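Local atomic coordinates of pectinesterase (Sitophilus oryzae, PDB entry 4PMH), a protein that hydrolyses the methyl esters of pectin to release methanol and free galacturonate units, and probably serves the weevil in digesting plant cell walls. Residues D224-G230 against A252-D258; M264-V269 against G310-I314; L196-D200 against K244-R248; K284-L288 against I319-N324. All blocks are in the same frame, centred on the assembly; numbering follows the deposited sequence.

Interaction 1: residues D224-G230 against A252-D258; sequences DIDFVFG and AVVFAPD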
loop_
_atom_site.group_PDB
_atom_site.type_symbol
_atom_site.label_atom_id
_atom_site.label_comp_id
_atom_site.label_asym_id
_atom_site.label_seq_id
_atom_site.Cartn_x
_atom_site.Cartn_y
_atom_site.Cartn_z
ATOM N N ASP A 224 4.909 -10.788 -1.796
ATOM C CA ASP A 224 6.189 -11.212 -2.301
ATOM C C ASP A 224 6.765 -10.288 -3.358
ATOM O O ASP A 224 7.959 -10.100 -3.356
ATOM C CB ASP A 224 6.157 -12.663 -2.792
ATOM C CG ASP A 224 5.019 -12.963 -3.765
ATOM O OD1 ASP A 224 4.506 -12.057 -4.473
ATOM O OD2 ASP A 224 4.643 -14.162 -3.826
ATOM N N ILE A 225 5.936 -9.699 -4.226
ATOM C CA ILE A 225 6.411 -8.831 -5.307
ATOM C C ILE A 225 5.632 -7.511 -5.385
ATOM O O ILE A 225 4.393 -7.493 -5.550
ATOM C CB ILE A 225 6.308 -9.548 -6.675
ATOM C CG1 ILE A 225 7.293 -10.724 -6.740
ATOM C CG2 ILE A 225 6.533 -8.580 -7.845
ATOM C CD1 ILE A 225 8.671 -10.362 -7.245
ATOM N N ASP A 226 6.371 -6.400 -5.296
ATOM C CA ASP A 226 5.777 -5.053 -5.354
ATOM C C ASP A 226 4.566 -4.962 -4.439
ATOM O O ASP A 226 3.541 -4.403 -4.815
ATOM C CB ASP A 226 5.371 -4.668 -6.799
ATOM C CG ASP A 226 6.510 -4.776 -7.799
ATOM O OD1 ASP A 226 7.709 -4.848 -7.420
ATOM O OD2 ASP A 226 6.204 -4.780 -9.018
ATOM N N PHE A 227 4.654 -5.534 -3.244
ATOM C CA PHE A 227 3.446 -5.621 -2.401
ATOM C C PHE A 227 3.092 -4.360 -1.632
ATOM O O PHE A 227 2.044 -4.290 -0.952
ATOM C CB PHE A 227 3.407 -6.911 -1.555
ATOM C CG PHE A 227 4.408 -7.011 -0.438
ATOM C CD1 PHE A 227 5.629 -7.670 -0.626
ATOM C CD2 PHE A 227 4.087 -6.558 0.841
ATOM C CE1 PHE A 227 6.515 -7.831 0.438
ATOM C CE2 PHE A 227 4.968 -6.714 1.884
ATOM C CZ PHE A 227 6.175 -7.373 1.694
ATOM N N VAL A 228 3.930 -3.338 -1.771
ATOM C CA VAL A 228 3.558 -1.976 -1.379
ATOM C C VAL A 228 4.016 -1.099 -2.532
ATOM O O VAL A 228 5.226 -0.887 -2.713
ATOM C CB VAL A 228 4.211 -1.505 -0.056
ATOM C CG1 VAL A 228 3.791 -0.072 0.284
ATOM C CG2 VAL A 228 3.854 -2.447 1.077
ATOM N N PHE A 229 3.054 -0.600 -3.312
ATOM C CA PHE A 229 3.350 0.056 -4.563
ATOM C C PHE A 229 2.411 1.227 -4.826
ATOM O O PHE A 229 1.289 1.282 -4.302
ATOM C CB PHE A 229 3.290 -0.975 -5.709
ATOM C CG PHE A 229 1.885 -1.294 -6.186
ATOM C CD1 PHE A 229 1.067 -2.150 -5.461
ATOM C CD2 PHE A 229 1.397 -0.759 -7.376
ATOM C CE1 PHE A 229 -0.222 -2.442 -5.888
ATOM C CE2 PHE A 229 0.106 -1.063 -7.823
ATOM C CZ PHE A 229 -0.702 -1.907 -7.067
ATOM N N GLY A 230 2.900 2.186 -5.607
ATOM C CA GLY A 230 2.135 3.392 -5.919
ATOM C C GLY A 230 2.822 4.691 -5.591
ATOM O O GLY A 230 4.030 4.731 -5.286
ATOM N N ALA A 252 12.127 -11.941 -4.412
ATOM C CA ALA A 252 11.072 -11.028 -3.945
ATOM C C ALA A 252 11.475 -9.541 -3.923
ATOM O O ALA A 252 12.656 -9.224 -3.936
ATOM C CB ALA A 252 10.660 -11.451 -2.547
ATOM N N VAL A 253 10.481 -8.651 -3.900
ATOM C CA VAL A 253 10.710 -7.199 -3.779
ATOM C C VAL A 253 9.577 -6.563 -2.972
ATOM O O VAL A 253 8.422 -6.770 -3.282
ATOM C CB VAL A 253 10.755 -6.479 -5.134
ATOM C CG1 VAL A 253 11.443 -5.131 -4.974
ATOM C CG2 VAL A 253 11.450 -7.309 -6.201
ATOM N N VAL A 254 9.895 -5.765 -1.962
ATOM C CA VAL A 254 8.839 -5.232 -1.088
ATOM C C VAL A 254 8.143 -4.013 -1.706
ATOM O O VAL A 254 6.946 -4.089 -2.075
ATOM C CB VAL A 254 9.397 -4.888 0.295
ATOM C CG1 VAL A 254 8.320 -4.286 1.192
ATOM C CG2 VAL A 254 10.004 -6.128 0.932
ATOM N N PHE A 255 8.879 -2.901 -1.817
ATOM C CA PHE A 255 8.337 -1.618 -2.240
ATOM C C PHE A 255 8.540 -1.345 -3.724
ATOM O O PHE A 255 9.611 -1.602 -4.266
ATOM C CB PHE A 255 8.973 -0.481 -1.436
ATOM C CG PHE A 255 8.745 -0.589 0.047
ATOM C CD1 PHE A 255 7.572 -0.154 0.614
ATOM C CD2 PHE A 255 9.703 -1.158 0.869
ATOM C CE1 PHE A 255 7.354 -0.268 1.982
ATOM C CE2 PHE A 255 9.506 -1.273 2.236
ATOM C CZ PHE A 255 8.330 -0.832 2.792
ATOM N N ALA A 256 7.502 -0.814 -4.370
ATOM C CA ALA A 256 7.575 -0.368 -5.757
ATOM C C ALA A 256 6.878 0.985 -5.913
ATOM O O ALA A 256 5.810 1.074 -6.484
ATOM C CB ALA A 256 6.990 -1.407 -6.721
ATOM N N PRO A 257 7.522 2.066 -5.433
ATOM C CA PRO A 257 6.933 3.400 -5.602
ATOM C C PRO A 257 7.075 3.992 -6.995
ATOM O O PRO A 257 8.100 3.778 -7.659
ATOM C CB PRO A 257 7.683 4.264 -4.565
ATOM C CG PRO A 257 8.799 3.422 -4.052
ATOM C CD PRO A 257 8.854 2.128 -4.813
ATOM N N ASP A 258 6.029 4.706 -7.439
ATOM C CA ASP A 258 6.067 5.472 -8.692
ATOM C C ASP A 258 5.884 6.961 -8.396
ATOM O O ASP A 258 5.331 7.730 -9.195
ATOM C CB ASP A 258 5.049 4.932 -9.718
ATOM C CG ASP A 258 3.603 5.320 -9.427
ATOM O OD1 ASP A 258 3.216 5.528 -8.259
ATOM O OD2 ASP A 258 2.826 5.342 -10.419
#

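Interaction 2: residues M264-V269 against G310-I314; sequences MYGYFV and GQLII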
loop_
_atom_site.group_PDB
_atom_site.type_symbol
_atom_site.label_atom_id
_atom_site.label_comp_id
_atom_site.label_asym_id
_atom_site.label_seq_id
_atom_site.Cartn_x
_atom_site.Cartn_y
_atom_site.Cartn_z
ATOM N N MET A 264 8.428 15.451 -3.139
ATOM C CA MET A 264 9.491 15.210 -2.179
ATOM C C MET A 264 9.242 13.966 -1.322
ATOM O O MET A 264 10.167 13.224 -0.988
ATOM C CB MET A 264 9.594 16.416 -1.225
ATOM C CG MET A 264 10.892 17.202 -1.267
ATOM S SD MET A 264 11.171 18.012 0.332
ATOM C CE MET A 264 12.726 17.295 0.849
ATOM N N TYR A 265 7.992 13.807 -0.911
ATOM C CA TYR A 265 7.595 12.802 0.061
ATOM C C TYR A 265 6.843 11.645 -0.579
ATOM O O TYR A 265 5.653 11.759 -0.878
ATOM C CB TYR A 265 6.737 13.460 1.154
ATOM C CG TYR A 265 7.481 14.596 1.827
ATOM C CD1 TYR A 265 8.567 14.334 2.628
ATOM C CD2 TYR A 265 7.136 15.920 1.598
ATOM C CE1 TYR A 265 9.282 15.365 3.235
ATOM C CE2 TYR A 265 7.842 16.955 2.192
ATOM C CZ TYR A 265 8.913 16.671 3.004
ATOM O OH TYR A 265 9.632 17.686 3.595
ATOM N N GLY A 266 7.546 10.525 -0.756
ATOM C CA GLY A 266 6.924 9.280 -1.188
ATOM C C GLY A 266 6.615 8.430 0.022
ATOM O O GLY A 266 5.758 8.782 0.838
ATOM N N TYR A 267 7.332 7.324 0.163
ATOM C CA TYR A 267 7.074 6.366 1.237
ATOM C C TYR A 267 8.073 6.565 2.395
ATOM O O TYR A 267 9.260 6.733 2.177
ATOM C CB TYR A 267 7.125 4.941 0.680
ATOM C CG TYR A 267 6.001 4.547 -0.260
ATOM C CD1 TYR A 267 4.813 5.274 -0.336
ATOM C CD2 TYR A 267 6.114 3.394 -1.061
ATOM C CE1 TYR A 267 3.767 4.873 -1.169
ATOM C CE2 TYR A 267 5.082 2.994 -1.884
ATOM C CZ TYR A 267 3.916 3.746 -1.949
ATOM O OH TYR A 267 2.892 3.334 -2.755
ATOM N N PHE A 268 7.562 6.592 3.619
ATOM C CA PHE A 268 8.374 6.703 4.826
ATOM C C PHE A 268 8.064 5.531 5.747
ATOM O O PHE A 268 6.925 5.388 6.250
ATOM C CB PHE A 268 8.066 8.017 5.534
ATOM C CG PHE A 268 8.961 8.317 6.695
ATOM C CD1 PHE A 268 10.327 8.397 6.554
ATOM C CD2 PHE A 268 8.414 8.562 7.927
ATOM C CE1 PHE A 268 11.140 8.700 7.640
ATOM C CE2 PHE A 268 9.208 8.881 9.016
ATOM C CZ PHE A 268 10.566 8.944 8.877
ATOM N N VAL A 269 9.064 4.674 5.925
ATOM C CA VAL A 269 8.978 3.511 6.798
ATOM C C VAL A 269 9.814 3.798 8.052
ATOM O O VAL A 269 11.035 3.977 7.954
ATOM C CB VAL A 269 9.495 2.268 6.071
ATOM C CG1 VAL A 269 9.515 1.086 7.010
ATOM C CG2 VAL A 269 8.650 1.970 4.826
ATOM N N GLY A 310 10.423 6.786 -8.048
ATOM C CA GLY A 310 9.959 6.340 -6.728
ATOM C C GLY A 310 10.816 6.799 -5.561
ATOM O O GLY A 310 12.039 6.682 -5.601
ATOM N N GLN A 311 10.164 7.304 -4.518
ATOM C CA GLN A 311 10.847 7.837 -3.339
ATOM C C GLN A 311 10.481 6.999 -2.130
ATOM O O GLN A 311 9.298 6.759 -1.879
ATOM C CB GLN A 311 10.471 9.299 -3.109
ATOM C CG GLN A 311 11.450 10.111 -2.258
ATOM C CD GLN A 311 11.309 9.916 -0.762
ATOM O OE1 GLN A 311 10.242 9.550 -0.259
ATOM N NE2 GLN A 311 12.403 10.152 -0.032
ATOM N N LEU A 312 11.511 6.573 -1.389
ATOM C CA LEU A 312 11.371 5.713 -0.222
ATOM C C LEU A 312 12.513 5.917 0.769
ATOM O O LEU A 312 13.659 5.801 0.411
ATOM C CB LEU A 312 11.384 4.241 -0.631
ATOM C CG LEU A 312 11.468 3.210 0.485
ATOM C CD1 LEU A 312 10.272 3.249 1.432
ATOM C CD2 LEU A 312 11.569 1.832 -0.140
ATOM N N ILE A 313 12.169 6.188 2.014
ATOM C CA ILE A 313 13.125 6.196 3.107
ATOM C C ILE A 313 12.727 5.168 4.169
ATOM O O ILE A 313 11.590 5.163 4.644
ATOM C CB ILE A 313 13.223 7.595 3.702
ATOM C CG1 ILE A 313 13.931 8.490 2.679
ATOM C CG2 ILE A 313 13.975 7.568 5.046
ATOM C CD1 ILE A 313 13.942 9.940 3.073
ATOM N N ILE A 314 13.663 4.281 4.510
ATOM C CA ILE A 314 13.494 3.358 5.635
ATOM C C ILE A 314 14.400 3.834 6.751
ATOM O O ILE A 314 15.620 3.826 6.609
ATOM C CB ILE A 314 13.820 1.922 5.251
ATOM C CG1 ILE A 314 12.877 1.457 4.144
ATOM C CG2 ILE A 314 13.688 1.003 6.462
ATOM C CD1 ILE A 314 13.327 0.206 3.430
#

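Interaction 3: residues L196-D200 against K244-R248; sequences LGHQD and KADRR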
loop_
_atom_site.group_PDB
_atom_site.type_symbol
_atom_site.label_atom_id
_atom_site.label_comp_id
_atom_site.label_asym_id
_atom_site.label_seq_id
_atom_site.Cartn_x
_atom_site.Cartn_y
_atom_site.Cartn_z
ATOM N N LEU A 196 -3.129 -8.623 3.256
ATOM C CA LEU A 196 -2.575 -9.915 2.869
ATOM C C LEU A 196 -2.700 -10.178 1.369
ATOM O O LEU A 196 -3.757 -10.042 0.785
ATOM C CB LEU A 196 -3.275 -11.061 3.612
ATOM C CG LEU A 196 -3.624 -10.905 5.104
ATOM C CD1 LEU A 196 -4.465 -12.081 5.584
ATOM C CD2 LEU A 196 -2.390 -10.736 5.970
ATOM N N GLY A 197 -1.610 -10.573 0.760
ATOM C CA GLY A 197 -1.631 -10.856 -0.642
ATOM C C GLY A 197 -0.309 -11.428 -1.045
ATOM O O GLY A 197 0.430 -11.958 -0.213
ATOM N N HIS A 198 -0.022 -11.324 -2.332
ATOM C CA HIS A 198 1.250 -11.777 -2.847
ATOM C C HIS A 198 1.863 -10.683 -3.686
ATOM O O HIS A 198 2.710 -9.935 -3.178
ATOM C CB HIS A 198 1.082 -13.095 -3.571
ATOM C CG HIS A 198 0.965 -14.241 -2.630
ATOM N ND1 HIS A 198 -0.245 -14.680 -2.144
ATOM C CD2 HIS A 198 1.912 -14.987 -2.019
ATOM C CE1 HIS A 198 -0.041 -15.658 -1.283
ATOM N NE2 HIS A 198 1.259 -15.866 -1.194
ATOM N N GLN A 199 1.430 -10.552 -4.937
ATOM C CA GLN A 199 1.899 -9.475 -5.806
ATOM C C GLN A 199 0.903 -8.321 -5.765
ATOM O O GLN A 199 -0.271 -8.536 -6.000
ATOM C CB GLN A 199 2.050 -9.997 -7.236
ATOM C CG GLN A 199 2.710 -9.038 -8.198
ATOM C CD GLN A 199 3.115 -9.701 -9.522
ATOM O OE1 GLN A 199 3.064 -10.932 -9.672
ATOM N NE2 GLN A 199 3.516 -8.890 -10.480
ATOM N N ASP A 200 1.376 -7.097 -5.485
ATOM C CA ASP A 200 0.541 -5.882 -5.497
ATOM C C ASP A 200 -0.483 -5.824 -4.365
ATOM O O ASP A 200 -1.549 -5.219 -4.491
ATOM C CB ASP A 200 -0.156 -5.676 -6.856
ATOM C CG ASP A 200 0.829 -5.446 -8.003
ATOM O OD1 ASP A 200 2.039 -5.307 -7.777
ATOM O OD2 ASP A 200 0.370 -5.397 -9.143
ATOM N N LYS A 244 6.546 -13.300 1.947
ATOM C CA LYS A 244 6.091 -14.671 1.964
ATOM C C LYS A 244 6.892 -15.504 0.994
ATOM O O LYS A 244 7.376 -15.012 -0.017
ATOM C CB LYS A 244 4.615 -14.745 1.578
ATOM C CG LYS A 244 3.657 -14.334 2.689
ATOM C CD LYS A 244 2.245 -14.861 2.455
ATOM C CE LYS A 244 2.128 -16.365 2.670
ATOM N NZ LYS A 244 2.008 -16.791 4.094
ATOM N N ALA A 245 7.004 -16.788 1.310
ATOM C CA ALA A 245 7.740 -17.735 0.479
ATOM C C ALA A 245 6.825 -18.815 -0.125
ATOM O O ALA A 245 7.286 -19.650 -0.916
ATOM C CB ALA A 245 8.849 -18.374 1.308
ATOM N N ASP A 246 5.534 -18.772 0.203
ATOM C CA ASP A 246 4.595 -19.855 -0.140
ATOM C C ASP A 246 4.124 -19.835 -1.583
ATOM O O ASP A 246 3.615 -20.839 -2.084
ATOM C CB ASP A 246 3.353 -19.804 0.749
ATOM C CG ASP A 246 2.387 -18.720 0.323
ATOM O OD1 ASP A 246 2.867 -17.640 -0.087
ATOM O OD2 ASP A 246 1.160 -18.945 0.370
ATOM N N ARG A 247 4.202 -18.685 -2.236
ATOM C CA ARG A 247 3.912 -18.651 -3.655
ATOM C C ARG A 247 5.205 -18.803 -4.415
ATOM O O ARG A 247 5.238 -19.400 -5.478
ATOM C CB ARG A 247 3.216 -17.353 -4.048
ATOM C CG ARG A 247 2.711 -17.345 -5.484
ATOM C CD ARG A 247 1.948 -16.073 -5.799
ATOM N NE ARG A 247 2.849 -14.933 -5.921
ATOM C CZ ARG A 247 2.951 -14.134 -6.980
ATOM N NH1 ARG A 247 2.196 -14.305 -8.073
ATOM N NH2 ARG A 247 3.823 -13.141 -6.942
ATOM N N ARG A 248 6.282 -18.252 -3.886
ATOM C CA ARG A 248 7.518 -18.209 -4.646
ATOM C C ARG A 248 8.703 -17.919 -3.759
ATOM O O ARG A 248 8.576 -17.242 -2.737
ATOM C CB ARG A 248 7.400 -17.162 -5.743
ATOM C CG ARG A 248 6.369 -16.081 -5.436
ATOM C CD ARG A 248 6.735 -14.770 -6.076
ATOM N NE ARG A 248 8.055 -14.362 -5.631
ATOM C CZ ARG A 248 8.936 -13.700 -6.371
ATOM N NH1 ARG A 248 8.669 -13.342 -7.628
ATOM N NH2 ARG A 248 10.105 -13.402 -5.846
#

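Interaction 4: residues K284-L288 against I319-N324; sequences KKAYL and IDGIIN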
loop_
_atom_site.group_PDB
_atom_site.type_symbol
_atom_site.label_atom_id
_atom_site.label_comp_id
_atom_site.label_asym_id
_atom_site.label_seq_id
_atom_site.Cartn_x
_atom_site.Cartn_y
_atom_site.Cartn_z
ATOM N N LYS A 284 18.710 -14.892 1.036
ATOM C CA LYS A 284 19.092 -13.477 0.873
ATOM C C LYS A 284 18.704 -12.931 -0.506
ATOM O O LYS A 284 19.345 -12.012 -1.012
ATOM C CB LYS A 284 20.594 -13.279 1.114
ATOM C CG LYS A 284 21.104 -13.853 2.427
ATOM C CD LYS A 284 20.404 -13.219 3.611
ATOM C CE LYS A 284 21.302 -13.082 4.838
ATOM N NZ LYS A 284 21.308 -14.305 5.685
ATOM N N LYS A 285 17.638 -13.488 -1.086
ATOM C CA LYS A 285 17.200 -13.161 -2.437
ATOM C C LYS A 285 15.937 -12.296 -2.443
ATOM O O LYS A 285 15.168 -12.340 -3.399
ATOM C CB LYS A 285 16.938 -14.446 -3.236
ATOM C CG LYS A 285 18.191 -15.259 -3.566
ATOM C CD LYS A 285 18.004 -16.173 -4.782
ATOM C CE LYS A 285 17.226 -17.454 -4.488
ATOM N NZ LYS A 285 16.902 -18.232 -5.722
ATOM N N ALA A 286 15.691 -11.544 -1.373
ATOM C CA ALA A 286 14.666 -10.535 -1.415
ATOM C C ALA A 286 15.317 -9.159 -1.555
ATOM O O ALA A 286 16.434 -8.913 -1.036
ATOM C CB ALA A 286 13.812 -10.589 -0.176
ATOM N N TYR A 287 14.626 -8.264 -2.250
ATOM C CA TYR A 287 15.040 -6.859 -2.314
ATOM C C TYR A 287 14.075 -5.964 -1.551
ATOM O O TYR A 287 12.879 -6.215 -1.490
ATOM C CB TYR A 287 15.132 -6.404 -3.733
ATOM C CG TYR A 287 16.131 -7.195 -4.534
ATOM C CD1 TYR A 287 17.480 -6.859 -4.523
ATOM C CD2 TYR A 287 15.721 -8.274 -5.312
ATOM C CE1 TYR A 287 18.401 -7.573 -5.266
ATOM C CE2 TYR A 287 16.632 -8.993 -6.069
ATOM C CZ TYR A 287 17.965 -8.640 -6.036
ATOM O OH TYR A 287 18.851 -9.352 -6.782
ATOM N N LEU A 288 14.618 -4.914 -0.955
ATOM C CA LEU A 288 13.800 -3.923 -0.290
ATOM C C LEU A 288 12.917 -3.159 -1.288
ATOM O O LEU A 288 11.799 -2.773 -0.949
ATOM C CB LEU A 288 14.688 -2.937 0.469
ATOM C CG LEU A 288 15.434 -3.504 1.676
ATOM C CD1 LEU A 288 16.313 -2.417 2.297
ATOM C CD2 LEU A 288 14.491 -4.093 2.728
ATOM N N ILE A 319 15.555 -4.550 9.961
ATOM C CA ILE A 319 15.556 -5.255 8.683
ATOM C C ILE A 319 16.167 -6.627 8.934
ATOM O O ILE A 319 17.330 -6.719 9.339
ATOM C CB ILE A 319 16.351 -4.496 7.619
ATOM C CG1 ILE A 319 15.815 -3.055 7.485
ATOM C CG2 ILE A 319 16.288 -5.218 6.286
ATOM C CD1 ILE A 319 16.544 -2.208 6.456
ATOM N N ASP A 320 15.405 -7.697 8.721
ATOM C CA ASP A 320 15.952 -9.026 9.008
ATOM C C ASP A 320 16.831 -9.489 7.856
ATOM O O ASP A 320 16.860 -8.871 6.803
ATOM C CB ASP A 320 14.860 -10.034 9.372
ATOM C CG ASP A 320 14.254 -9.772 10.749
ATOM O OD1 ASP A 320 14.896 -9.160 11.617
ATOM O OD2 ASP A 320 13.107 -10.143 10.994
ATOM N N GLY A 321 17.588 -10.553 8.090
ATOM C CA GLY A 321 18.557 -11.028 7.129
ATOM C C GLY A 321 17.925 -11.801 6.005
ATOM O O GLY A 321 18.365 -12.889 5.687
ATOM N N ILE A 322 16.906 -11.226 5.387
ATOM C CA ILE A 322 16.212 -11.854 4.280
ATOM C C ILE A 322 16.579 -11.163 2.969
ATOM O O ILE A 322 16.213 -11.626 1.894
ATOM C CB ILE A 322 14.695 -11.778 4.493
ATOM C CG1 ILE A 322 14.233 -10.321 4.620
ATOM C CG2 ILE A 322 14.316 -12.551 5.755
ATOM C CD1 ILE A 322 12.761 -10.123 4.369
ATOM N N ILE A 323 17.314 -10.055 3.063
ATOM C CA ILE A 323 17.630 -9.254 1.884
ATOM C C ILE A 323 19.072 -9.385 1.455
ATOM O O ILE A 323 19.954 -9.819 2.214
ATOM C CB ILE A 323 17.328 -7.752 2.091
ATOM C CG1 ILE A 323 18.191 -7.168 3.226
ATOM C CG2 ILE A 323 15.846 -7.550 2.370
ATOM C CD1 ILE A 323 18.507 -5.701 3.053
ATOM N N ASN A 324 19.292 -8.984 0.217
ATOM C CA ASN A 324 20.618 -8.810 -0.313
ATOM C C ASN A 324 21.297 -7.612 0.361
ATOM O O ASN A 324 21.034 -6.469 0.032
ATOM C CB ASN A 324 20.533 -8.587 -1.808
ATOM C CG ASN A 324 21.876 -8.662 -2.465
ATOM O OD1 ASN A 324 22.881 -8.278 -1.880
ATOM N ND2 ASN A 324 21.908 -9.171 -3.688
HETATM O O HOH W 1 20.089 -11.118 -3.732
#

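Interaction 1: residues D224-G230 against A252-D258
Asp226 and Ala256 touch where two successive coils of the right-handed parallel beta-helix characteristic of pectinesterases run side by side, the carboxylate carbon CG of Asp226 lying 3.6 Å from CB of Ala256. Asp226, by similarity the nucleophile, thus has a methyl packed against its carboxylate and CB. After Asp226 the chain turns a corner and its side chains face elsewhere. CG1 of Val254 lies over one face of the Phe227 ring, a CH-pi contact 4.2 Å from the centroid. Val228 and Phe255 run alongside each other, pointing the same way, with CB of Val228 3.7 Å from CD1 of Phe255.

Behind this first shell stands the backbone. Parallel bridges pair Ile225 with Val253 and Val228 with Phe255, so the register slips by one residue in a beta bulge that contains Asp226, where phi is positive (47°). Ala256 N donates to Val228 O at 2.8 Å, while the bond from Asp226 N to Val253 O is weak. Further out, Arg290 forms a salt bridge to OD2 of Asp226, and Tyr203 stacks on Phe229. At the backbone angles of Gly230 a side chain would run into the carbonyl oxygen of the residue before; its N reaches Ala256 O at 3.2 Å from above the carbonyl plane.

Interaction 2: residues M264-V269 against G310-I314
Phe268 crosses Ile313 at a slant, CD1 and CE1 of its ring both 4.0 Å from CG2 of Ile313. With CG anti to the backbone N (chi1 -173°), the ring is carried toward the neighbouring strand; the ring of Tyr26, from helix 23-27, stacks on it. That tyrosine also meets Tyr265 edge-to-face, while CB of Met264 covers part of one Tyr265 face. These aromatics border two adjacent strands of the long parallel sheet of the beta-helix, 267-269 and 311-314, whose axes are only 9° apart.

On the opposite face of the sheet the contact is aliphatic. CD1 of Leu312 sits 3.7 Å from CB of Tyr267 and also touches CG2 of Val269, and beyond it CG1 of Ile314 packs against CB of Val269. The Tyr267 ring itself leads away from this strand, and its OH bonds to Ala204 O.

The flat amide of Gln311 extends the ladder beyond the strand. Its chain bends at chi2 (-81°), bringing OE1 to within 2.9 Å of Gly266 N, a donor tilted from the amide plane, and the same oxygen is hydrogen-bonded to Tyr26 OH. An alanine here would remove that shared oxygen and would probably leave both Gly266 N and Tyr26 OH without this partner. The backbone bonds that follow are straight: Tyr267 N to Gln311 O, then Ile313 N to Tyr267 O at 3.0 Å, and last Val269 N to Ile313 O at 2.9 Å, nearly along the C=O axis.

Interaction 3: residues L196-D200 against K244-R248
His198 and Asp246 form a histidine-carboxylate hydrogen bond between two loops of the beta-helix, one following strand 194-196 and the other following strand 240-243; strand 220-223 lies between those two in their sheet. NE2 of His198 donates to OD1 of Asp246 over 2.6 Å, with 159° at the hydrogen. The oxygen uses its syn lone pair and lies in the ring plane, and ring and carboxylate are nearly coplanar.

Arg247 runs antiparallel alongside the histidine side chain. Its CB comes 3.4 Å from CD2 of His198, and its NE passes 3.5 Å from CB of the same residue, so that the guanidinium, turned 49° from the imidazole, ends beside Gln199. There NH2 of Arg247 is 3.6 Å from CB of Gln199, which by similarity stabilises the transition state; the next residue, Asp200, is by similarity the proton donor. A salt bridge to Asp224 OD1 holds that same NH2. CD of Lys244 also approaches NE2 of His198, to 3.9 Å.

With a phenylalanine in its place, Asp246 OD1 would probably lose its donor from this loop, and the two segments the one hydrogen bond between them. The carboxylate would be expected to favour a protonated imidazole. Lys171, in a salt bridge with Asp246 OD2, and the nearby positive chains of Lys244 and Arg247 would tend to offset that preference.

Interaction 4: residues K284-L288 against I319-N324
Asn324 N donates to Ala286 O over 3.1 Å, meeting the carbonyl almost head-on, and this is the firmer of two backbone bonds across the contact. The other, from Ala286 N to Ile322 O at 3.3 Å, is weak. Lys284 O is served by a water that donates to it at 3.0 Å and in turn accepts, weakly, from ND2 of Asn324. The remaining polar atom of that amide, OD1, takes the backbone N of Gly327. Lys284 leaves helix 278-283 with positive phi, and its side chain, bent along its length, runs alongside the carbonyl oxygen of Gly321 before NZ bonds to Ser281 O.

Ala286 and Ile323 make a single bridge, which joins the start of strand 286-290 to the loop between strands 318-319 and 329-330 of the beta-helix; within that loop Gly321 centres an inverse gamma turn. Next to the polar part is an aliphatic contact. CD2 of Leu288 is 3.7 Å from CG2 of Ile323 and 4.1 Å from CG2 of Ile319. CG1 of Ile323 takes the crowded position between backbone N and carbonyl carbon (chi1 62°), and CD1 beyond it reaches CG of Leu288. Tyr287 runs alongside Asn324, its CE1 4.2 Å from ND2, with ring and amide planes 28° apart.

From the N terminus, 196-200 comes first and waits for 244-248 to close interaction 3, but 224-230 has by then opened interaction 1, which closes at 252-258; the two therefore cross. They touch through Asp224, whose N probably bonds to His198 O. After both are closed, 264-269 opens interaction 2 and 284-288 opens interaction 4; 310-314 and 319-324 close them in that order, a second crossing. Interactions 1 and 4 share a sheet, since strand 252-257 neighbours strand 286-290, while Phe255 packs on Val269 and Leu312 to join interactions 1 and 2. Interactions 2 and 4 meet where Ile314 packs on Leu288 and Ile319.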